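Local coordinates for protein chitinase (Paenibacillus sp. FPU-7, PDB 5GZT) that probably hydrolyses chitin and chitodextrins at internal beta-1,4 linkages between N-acetylglucosamine units, as an endo-acting chitinase with two glycosyl hydrolase family 18 modules, at residues G672-P677 with V715-N720; Y729-V734 with T757-F762; K957-L962 with G1009-K1014. All blocks are in the same frame, centred on the assembly; numbering follows the deposited sequence.

Interaction 1 of 3, residues G672-P677 with V715-N720; sequences GTFILP and VAVYVN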
# COMPACT_ATOMS: atom_id res chain seq x y z
N GLY B 672 -12.62 9.69 41.69
CA GLY B 672 -11.47 9.66 40.74
C GLY B 672 -11.88 8.98 39.48
O GLY B 672 -12.92 8.35 39.47
N THR B 673 -11.08 9.12 38.42
CA THR B 673 -11.38 8.60 37.15
C THR B 673 -10.20 7.88 36.53
O THR B 673 -9.10 8.42 36.42
CB THR B 673 -11.83 9.79 36.21
OG1 THR B 673 -12.96 10.37 36.85
CG2 THR B 673 -12.29 9.26 34.82
N PHE B 674 -10.44 6.68 36.11
CA PHE B 674 -9.48 5.91 35.30
C PHE B 674 -9.84 6.18 33.83
O PHE B 674 -11.07 6.27 33.48
CB PHE B 674 -9.66 4.42 35.54
CG PHE B 674 -9.32 3.99 36.95
CD1 PHE B 674 -8.04 4.15 37.44
CD2 PHE B 674 -10.25 3.39 37.73
CE1 PHE B 674 -7.69 3.69 38.71
CE2 PHE B 674 -9.92 2.94 38.99
CZ PHE B 674 -8.63 3.10 39.47
N ILE B 675 -8.83 6.36 33.01
CA ILE B 675 -9.02 6.58 31.60
C ILE B 675 -8.19 5.61 30.80
O ILE B 675 -6.99 5.60 30.97
CB ILE B 675 -8.72 8.04 31.20
CG1 ILE B 675 -9.68 9.00 31.93
CG2 ILE B 675 -8.95 8.23 29.68
CD1 ILE B 675 -9.21 10.47 31.77
N LEU B 676 -8.84 4.86 29.89
CA LEU B 676 -8.17 3.86 29.09
C LEU B 676 -8.50 4.05 27.59
O LEU B 676 -9.60 3.61 27.12
CB LEU B 676 -8.59 2.45 29.51
CG LEU B 676 -8.30 2.07 30.99
CD1 LEU B 676 -9.48 2.46 31.86
CD2 LEU B 676 -8.04 0.62 31.19
N PRO B 677 -7.58 4.65 26.86
CA PRO B 677 -7.67 4.73 25.39
C PRO B 677 -7.64 3.35 24.75
O PRO B 677 -6.94 2.40 25.27
CB PRO B 677 -6.44 5.57 25.00
CG PRO B 677 -6.06 6.31 26.28
CD PRO B 677 -6.30 5.26 27.34
N VAL B 715 -12.20 4.91 27.34
CA VAL B 715 -13.13 4.67 28.37
C VAL B 715 -12.73 5.40 29.61
O VAL B 715 -11.57 5.39 29.97
CB VAL B 715 -13.11 3.14 28.73
CG1 VAL B 715 -13.96 2.86 29.97
CG2 VAL B 715 -13.66 2.36 27.57
N ALA B 716 -13.71 6.01 30.27
CA ALA B 716 -13.61 6.56 31.61
C ALA B 716 -14.36 5.68 32.55
O ALA B 716 -15.51 5.27 32.27
CB ALA B 716 -14.23 7.93 31.68
N VAL B 717 -13.71 5.35 33.68
CA VAL B 717 -14.36 4.68 34.77
C VAL B 717 -14.40 5.66 35.86
O VAL B 717 -13.36 5.95 36.44
CB VAL B 717 -13.64 3.37 35.21
CG1 VAL B 717 -14.40 2.72 36.36
CG2 VAL B 717 -13.47 2.39 34.08
N TYR B 718 -15.59 6.17 36.22
CA TYR B 718 -15.73 7.19 37.28
C TYR B 718 -15.96 6.45 38.61
O TYR B 718 -16.96 5.72 38.77
CB TYR B 718 -16.92 8.13 36.99
CG TYR B 718 -16.77 8.93 35.67
CD1 TYR B 718 -15.91 10.03 35.56
CD2 TYR B 718 -17.52 8.58 34.56
CE1 TYR B 718 -15.78 10.70 34.35
CE2 TYR B 718 -17.44 9.28 33.41
CZ TYR B 718 -16.59 10.29 33.27
OH TYR B 718 -16.57 10.86 31.97
N VAL B 719 -14.98 6.51 39.51
CA VAL B 719 -15.12 5.91 40.85
C VAL B 719 -15.72 7.01 41.72
O VAL B 719 -15.16 8.09 41.90
CB VAL B 719 -13.75 5.45 41.39
CG1 VAL B 719 -13.88 4.89 42.80
CG2 VAL B 719 -13.21 4.34 40.47
N ASN B 720 -16.86 6.72 42.28
CA ASN B 720 -17.56 7.67 43.16
C ASN B 720 -16.89 7.99 44.42
O ASN B 720 -17.03 9.12 44.97
CB ASN B 720 -18.84 7.09 43.59
CG ASN B 720 -19.96 7.90 43.14
OD1 ASN B 720 -20.20 9.01 43.70
ND2 ASN B 720 -20.66 7.41 42.06

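Interaction 2 of 3, residues Y729-V734 with T757-F762; sequences YDPIDV and TIMPKF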
# COMPACT_ATOMS: atom_id res chain seq x y z
N TYR B 729 -4.14 -1.20 53.08
CA TYR B 729 -2.66 -1.14 53.31
C TYR B 729 -1.88 -1.34 52.05
O TYR B 729 -0.70 -1.00 51.99
CB TYR B 729 -2.22 -2.27 54.28
CG TYR B 729 -2.77 -2.09 55.66
CD1 TYR B 729 -2.23 -1.12 56.51
CD2 TYR B 729 -3.81 -2.84 56.10
CE1 TYR B 729 -2.79 -0.88 57.77
CE2 TYR B 729 -4.35 -2.65 57.37
CZ TYR B 729 -3.85 -1.66 58.20
OH TYR B 729 -4.40 -1.48 59.42
N ASP B 730 -2.45 -2.02 51.08
CA ASP B 730 -1.73 -2.29 49.83
C ASP B 730 -2.57 -1.89 48.61
O ASP B 730 -3.72 -1.75 48.74
CB ASP B 730 -1.46 -3.75 49.73
CG ASP B 730 -0.35 -4.17 50.67
OD1 ASP B 730 0.84 -3.77 50.47
OD2 ASP B 730 -0.73 -4.84 51.60
N PRO B 731 -1.97 -1.82 47.44
CA PRO B 731 -2.77 -1.40 46.27
C PRO B 731 -3.87 -2.44 45.96
O PRO B 731 -3.69 -3.61 46.26
CB PRO B 731 -1.75 -1.34 45.17
CG PRO B 731 -0.48 -1.06 45.80
CD PRO B 731 -0.53 -1.87 47.11
N ILE B 732 -4.96 -1.98 45.37
CA ILE B 732 -6.03 -2.78 44.88
C ILE B 732 -5.95 -2.81 43.36
O ILE B 732 -5.93 -1.73 42.70
CB ILE B 732 -7.35 -2.21 45.35
CG1 ILE B 732 -7.44 -2.21 46.92
CG2 ILE B 732 -8.50 -3.04 44.71
CD1 ILE B 732 -8.57 -1.41 47.48
N ASP B 733 -5.89 -4.01 42.78
CA ASP B 733 -5.86 -4.14 41.34
C ASP B 733 -7.29 -4.02 40.78
O ASP B 733 -8.18 -4.71 41.20
CB ASP B 733 -5.20 -5.48 40.90
CG ASP B 733 -5.05 -5.58 39.35
OD1 ASP B 733 -4.63 -4.55 38.68
OD2 ASP B 733 -5.30 -6.67 38.82
N VAL B 734 -7.49 -3.10 39.85
CA VAL B 734 -8.78 -2.89 39.18
C VAL B 734 -8.65 -3.35 37.72
O VAL B 734 -7.68 -3.02 37.08
CB VAL B 734 -9.19 -1.40 39.27
CG1 VAL B 734 -10.53 -1.15 38.59
CG2 VAL B 734 -9.32 -1.00 40.71
N THR B 757 -5.12 0.90 39.05
CA THR B 757 -4.76 0.83 40.45
C THR B 757 -5.47 1.82 41.34
O THR B 757 -5.46 3.03 41.07
CB THR B 757 -3.30 0.98 40.54
OG1 THR B 757 -2.68 0.02 39.68
CG2 THR B 757 -2.81 0.82 41.90
N ILE B 758 -6.03 1.29 42.44
CA ILE B 758 -6.27 2.06 43.65
C ILE B 758 -5.07 1.98 44.56
O ILE B 758 -4.79 0.90 45.08
CB ILE B 758 -7.51 1.60 44.33
CG1 ILE B 758 -8.71 1.92 43.47
CG2 ILE B 758 -7.71 2.31 45.68
CD1 ILE B 758 -10.04 1.31 43.95
N MET B 759 -4.37 3.12 44.76
CA MET B 759 -3.17 3.19 45.57
C MET B 759 -3.53 3.44 47.02
O MET B 759 -4.48 4.21 47.36
CB MET B 759 -2.22 4.25 45.09
CG MET B 759 -1.63 3.93 43.73
SD MET B 759 -0.24 2.68 43.86
CE MET B 759 0.75 3.39 45.06
N PRO B 760 -2.87 2.73 47.94
CA PRO B 760 -3.07 3.06 49.40
C PRO B 760 -2.46 4.45 49.75
O PRO B 760 -1.75 5.05 48.95
CB PRO B 760 -2.27 1.94 50.09
CG PRO B 760 -1.13 1.71 49.17
CD PRO B 760 -1.69 1.87 47.74
N LYS B 761 -2.79 4.98 50.92
CA LYS B 761 -2.71 6.37 51.21
C LYS B 761 -1.29 6.90 51.19
O LYS B 761 -1.15 8.08 50.94
CB LYS B 761 -3.35 6.68 52.54
CG LYS B 761 -2.62 6.08 53.74
CD LYS B 761 -3.15 6.69 55.04
CE LYS B 761 -2.39 6.17 56.25
NZ LYS B 761 -3.05 6.62 57.49
N PHE B 762 -0.25 6.06 51.36
CA PHE B 762 1.09 6.58 51.30
C PHE B 762 1.65 6.67 49.91
O PHE B 762 2.76 7.17 49.73
CB PHE B 762 2.09 5.82 52.25
CG PHE B 762 1.77 6.00 53.73
CD1 PHE B 762 1.71 7.29 54.28
CD2 PHE B 762 1.56 4.90 54.56
CE1 PHE B 762 1.44 7.48 55.65
CE2 PHE B 762 1.27 5.08 55.92
CZ PHE B 762 1.22 6.38 56.47
O HOH W 1 -2.91 -2.73 39.73

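Interaction 3 of 3, residues K957-L962 with G1009-K1014; sequences KIHQYL and GVPASK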
# COMPACT_ATOMS: atom_id res chain seq x y z
N LYS B 957 2.28 -16.25 36.37
CA LYS B 957 2.07 -17.14 37.49
C LYS B 957 2.83 -16.64 38.72
O LYS B 957 2.54 -17.15 39.80
CB LYS B 957 2.54 -18.59 37.21
CG LYS B 957 1.78 -19.28 36.05
CD LYS B 957 2.38 -20.63 35.74
CE LYS B 957 1.74 -21.27 34.50
NZ LYS B 957 2.41 -22.59 34.21
N ILE B 958 3.78 -15.73 38.57
CA ILE B 958 4.61 -15.39 39.72
C ILE B 958 4.19 -14.15 40.51
O ILE B 958 4.55 -14.02 41.69
CB ILE B 958 6.05 -15.33 39.40
CG1 ILE B 958 6.36 -14.23 38.46
CG2 ILE B 958 6.56 -16.68 38.86
CD1 ILE B 958 7.84 -14.12 38.25
N HIS B 959 3.45 -13.23 39.84
CA HIS B 959 3.06 -11.96 40.45
C HIS B 959 2.33 -12.09 41.69
O HIS B 959 2.56 -11.27 42.60
CB HIS B 959 2.42 -10.91 39.48
CG HIS B 959 1.11 -11.33 38.93
ND1 HIS B 959 -0.07 -11.23 39.63
CD2 HIS B 959 0.79 -11.87 37.73
CE1 HIS B 959 -1.06 -11.74 38.91
NE2 HIS B 959 -0.55 -12.09 37.72
N GLN B 960 1.55 -13.15 41.81
CA GLN B 960 0.83 -13.39 43.05
C GLN B 960 1.71 -13.55 44.32
O GLN B 960 1.21 -13.29 45.34
CB GLN B 960 -0.03 -14.69 42.99
CG GLN B 960 0.80 -15.94 42.76
CD GLN B 960 -0.09 -17.22 42.51
OE1 GLN B 960 -0.05 -17.83 41.46
NE2 GLN B 960 -0.85 -17.54 43.44
N TYR B 961 2.94 -14.01 44.19
CA TYR B 961 3.85 -14.21 45.33
C TYR B 961 4.64 -12.95 45.70
O TYR B 961 5.35 -13.00 46.67
CB TYR B 961 4.85 -15.31 44.89
CG TYR B 961 4.13 -16.62 44.50
CD1 TYR B 961 3.19 -17.21 45.33
CD2 TYR B 961 4.36 -17.23 43.27
CE1 TYR B 961 2.53 -18.39 44.98
CE2 TYR B 961 3.67 -18.42 42.88
CZ TYR B 961 2.78 -18.98 43.74
OH TYR B 961 2.15 -20.14 43.36
N LEU B 962 4.60 -11.90 44.82
CA LEU B 962 5.48 -10.79 44.85
C LEU B 962 4.82 -9.51 45.30
O LEU B 962 3.68 -9.23 44.94
CB LEU B 962 6.08 -10.52 43.47
CG LEU B 962 6.95 -11.73 42.98
CD1 LEU B 962 7.46 -11.42 41.60
CD2 LEU B 962 8.08 -12.04 43.90
N GLY B 1009 -0.19 -10.30 31.80
CA GLY B 1009 -1.16 -10.35 32.87
C GLY B 1009 -0.66 -9.75 34.19
O GLY B 1009 -1.40 -9.73 35.16
N VAL B 1010 0.49 -9.17 34.22
CA VAL B 1010 0.99 -8.65 35.52
C VAL B 1010 0.23 -7.37 35.83
O VAL B 1010 0.16 -6.46 34.98
CB VAL B 1010 2.46 -8.35 35.48
CG1 VAL B 1010 2.97 -7.74 36.76
CG2 VAL B 1010 3.31 -9.58 35.12
N PRO B 1011 -0.30 -7.25 37.03
CA PRO B 1011 -0.99 -5.99 37.42
C PRO B 1011 -0.02 -4.85 37.46
O PRO B 1011 1.18 -5.04 37.80
CB PRO B 1011 -1.54 -6.28 38.82
CG PRO B 1011 -0.89 -7.57 39.28
CD PRO B 1011 -0.29 -8.27 38.10
N ALA B 1012 -0.51 -3.69 37.00
CA ALA B 1012 0.25 -2.42 37.08
C ALA B 1012 0.85 -2.17 38.46
O ALA B 1012 1.98 -1.75 38.59
CB ALA B 1012 -0.65 -1.25 36.67
N SER B 1013 0.10 -2.52 39.48
CA SER B 1013 0.51 -2.25 40.83
C SER B 1013 1.60 -3.24 41.37
O SER B 1013 2.01 -3.15 42.50
CB SER B 1013 -0.69 -2.13 41.75
OG SER B 1013 -1.43 -3.34 41.84
N LYS B 1014 2.04 -4.17 40.54
CA LYS B 1014 3.19 -5.03 40.89
C LYS B 1014 4.38 -4.74 40.03
O LYS B 1014 5.31 -5.52 39.99
CB LYS B 1014 2.70 -6.50 40.86
CG LYS B 1014 1.92 -6.64 42.14
CD LYS B 1014 1.67 -7.97 42.57
CE LYS B 1014 1.00 -7.95 43.94
NZ LYS B 1014 0.83 -9.40 44.18
O HOH W 2 -0.86 -10.34 42.16

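Interaction 1 of 3, residues G672-P677 with V715-N720
The Phe674 ring has Val717 CB at its edge, near the ring plane. Val719 CG2 approaches the same ring obliquely, 3.9 Å from Phe674 CE2. The Phe674 CB lies 4.1 Å from Val717 CB, its cross-strand mate. With CG anti to the carbonyl carbon and beside the backbone N (chi1 -66°), the ring leans toward Val719, which pairs with Gly672. On the other face of the sheet, the Tyr718 ring lies alongside Thr673, the two side chains pointing the same way. Thr673 OG1 comes in obliquely, 3.2 Å from Tyr718 CD1. The Thr673 methyl, CG2, is anti to the backbone N and sits 3.9 Å from Ala716 CB, also within contact of the tyrosine ring. A glycine in place of Thr673 would probably leave the Tyr718 ring without its neighbour on this strand and freer to turn.

The backbones run antiparallel, at 164°. Gly672, Phe674 and Leu676 form hydrogen-bonded pairs with Val719, Val717 and Val715. Each pair has two N-H...O bonds, six in all. Val717 N reaches Phe674 O at 2.8 Å, and Leu676 N reaches Val715 O at 2.8 Å. The Val715 N to Leu676 O bond, 2.9 Å, is less well aimed, its donor lying above the carbonyl plane. Thr673 and Ile675 face Tyr718 and Ala716 in the non-hydrogen-bonded pairs. Thr673 CA adds a C-H...O contact to Val717 O.

These strands belong to a three-stranded sheet of the immunoglobulin-like domain, completed by strand 703-707. Phe674 and Leu676 pack on Val756 of strand 754-759. In chemical terms, one face is wholly apolar and packs on the opposing sheet; the other is mixed, with Ile675 and Ala716 beside the hydroxyl-bearing Thr673 and Tyr718, which are partly exposed.

Interaction 2 of 3, residues Y729-V734 with T757-F762
Ile732 and Ile758 form an antiparallel hydrogen-bonded pair. Ile732 N donates to Ile758 O at 2.9 Å, a nearly straight bond of 168°. Ile758 N returns a bond to Ile732 O at 3.0 Å. Both donors lie in the plane of the carbonyl they meet.

Apolar contacts flank the pair. Ile732 CB and Ile758 CB meet at 3.9 Å. Val734 CG2 makes a diagonal contact with Ile758 CD1, placed there by a first torsion that sets CG2 beside the backbone N. Beyond the strands two proline rings meet at a slant, Pro731 CG lying 3.7 Å from Pro760 CD. Pro731 also touches Met759 SD with CG. The Pro760 ring packs on the backbone of Tyr729 and Asp730.

Water joins the polar side chains. One molecule donates to Asp733 OD1 at 2.7 Å and to Thr757 OG1 at 2.8 Å. Asp733 also forms a salt bridge through OD2 with Arg735 and a hydrogen bond through OD1 with Ser755. Thr757 OG1 bonds to Gly1107 O.

In the immunoglobulin-like domain, strand 732-738 lies between strands 692-695 and 754-759. Strand 660-662 runs parallel on the far side of 754-759, bonding to Thr757 and Met759.

Interaction 3 of 3, residues K957-L962 with G1009-K1014
Lys1014 reaches across to the 957-962 turn and bonds two of its backbone carbonyls. Lys1014 NZ donates hydrogen bonds to His959 O and Leu962 O, each at 3.0 Å. The Leu962 carbonyl points almost straight at NZ (163°), whereas at His959 O the donor sits above the carbonyl plane. His959 O also accepts Leu962 N, which comes from the opposite face of that plane. The lysine chain is extended beyond CG, and this carries the ammonium to the turn. A water is the third partner of Lys1014 NZ, accepting from it at 2.8 Å. The same water lies in the plane of the imidazole at its edge, 2.8 Å from His959 ND1.

The second contact is a CH-pi one. Pro1011 CD sits over one face of the His959 ring, 3.4 Å from its centroid and 14° off the normal. His959 CG lies between the backbone N and the carbonyl carbon (chi1 66°), which turns the ring toward the 1009-1014 loop. Val1010 CA is 3.9 Å from His959 CD2.

Further out, Asp956 OD1 is hydrogen-bonded to His959 NE2 and, with the water on ND1, probably helps to fix the ring's rotation. Gly1009 ends helix 998-1007 in a Schellman motif, with positive phi. Its carbonyl bonds to Arg735 of the immunoglobulin-like domain. Met965 bonds to Lys1014 through the backbone and packs on His959 and Val1010.

Both segments lead into adjacent parallel strands, 964-967 and 1015-1020, of the family 18 TIM barrel. The contact therefore joins two loops at the N-terminal ends of barrel strands, the side away from where such barrels carry their active sites. The ammonium probably offsets the partial negative charge of the carbonyls gathered in the turn after helix 955-958.

How the interactions relate
Interactions 1 and 2 belong to the immunoglobulin-like domain, with centres about 16 Å apart. They meet across its sandwich: Phe674 CE1 lies 3.3 Å from Thr757 O, and Phe674 CZ lies 4.2 Å from Ile758 CG1. Interaction 3 is in the second family 18 module, its centre about 14 Å from that of interaction 2. Here the two domains touch. Asp733 OD1 is 3.5 Å from Pro1011 CB, and Pro731 CB is 3.7 Å from Ser1013 CB. Interactions 1 and 3 do not touch, their nearest atoms being about 9 Å apart. Interaction 2 thus links the domain interior to the bottom of the barrel, away from the expected catalytic end.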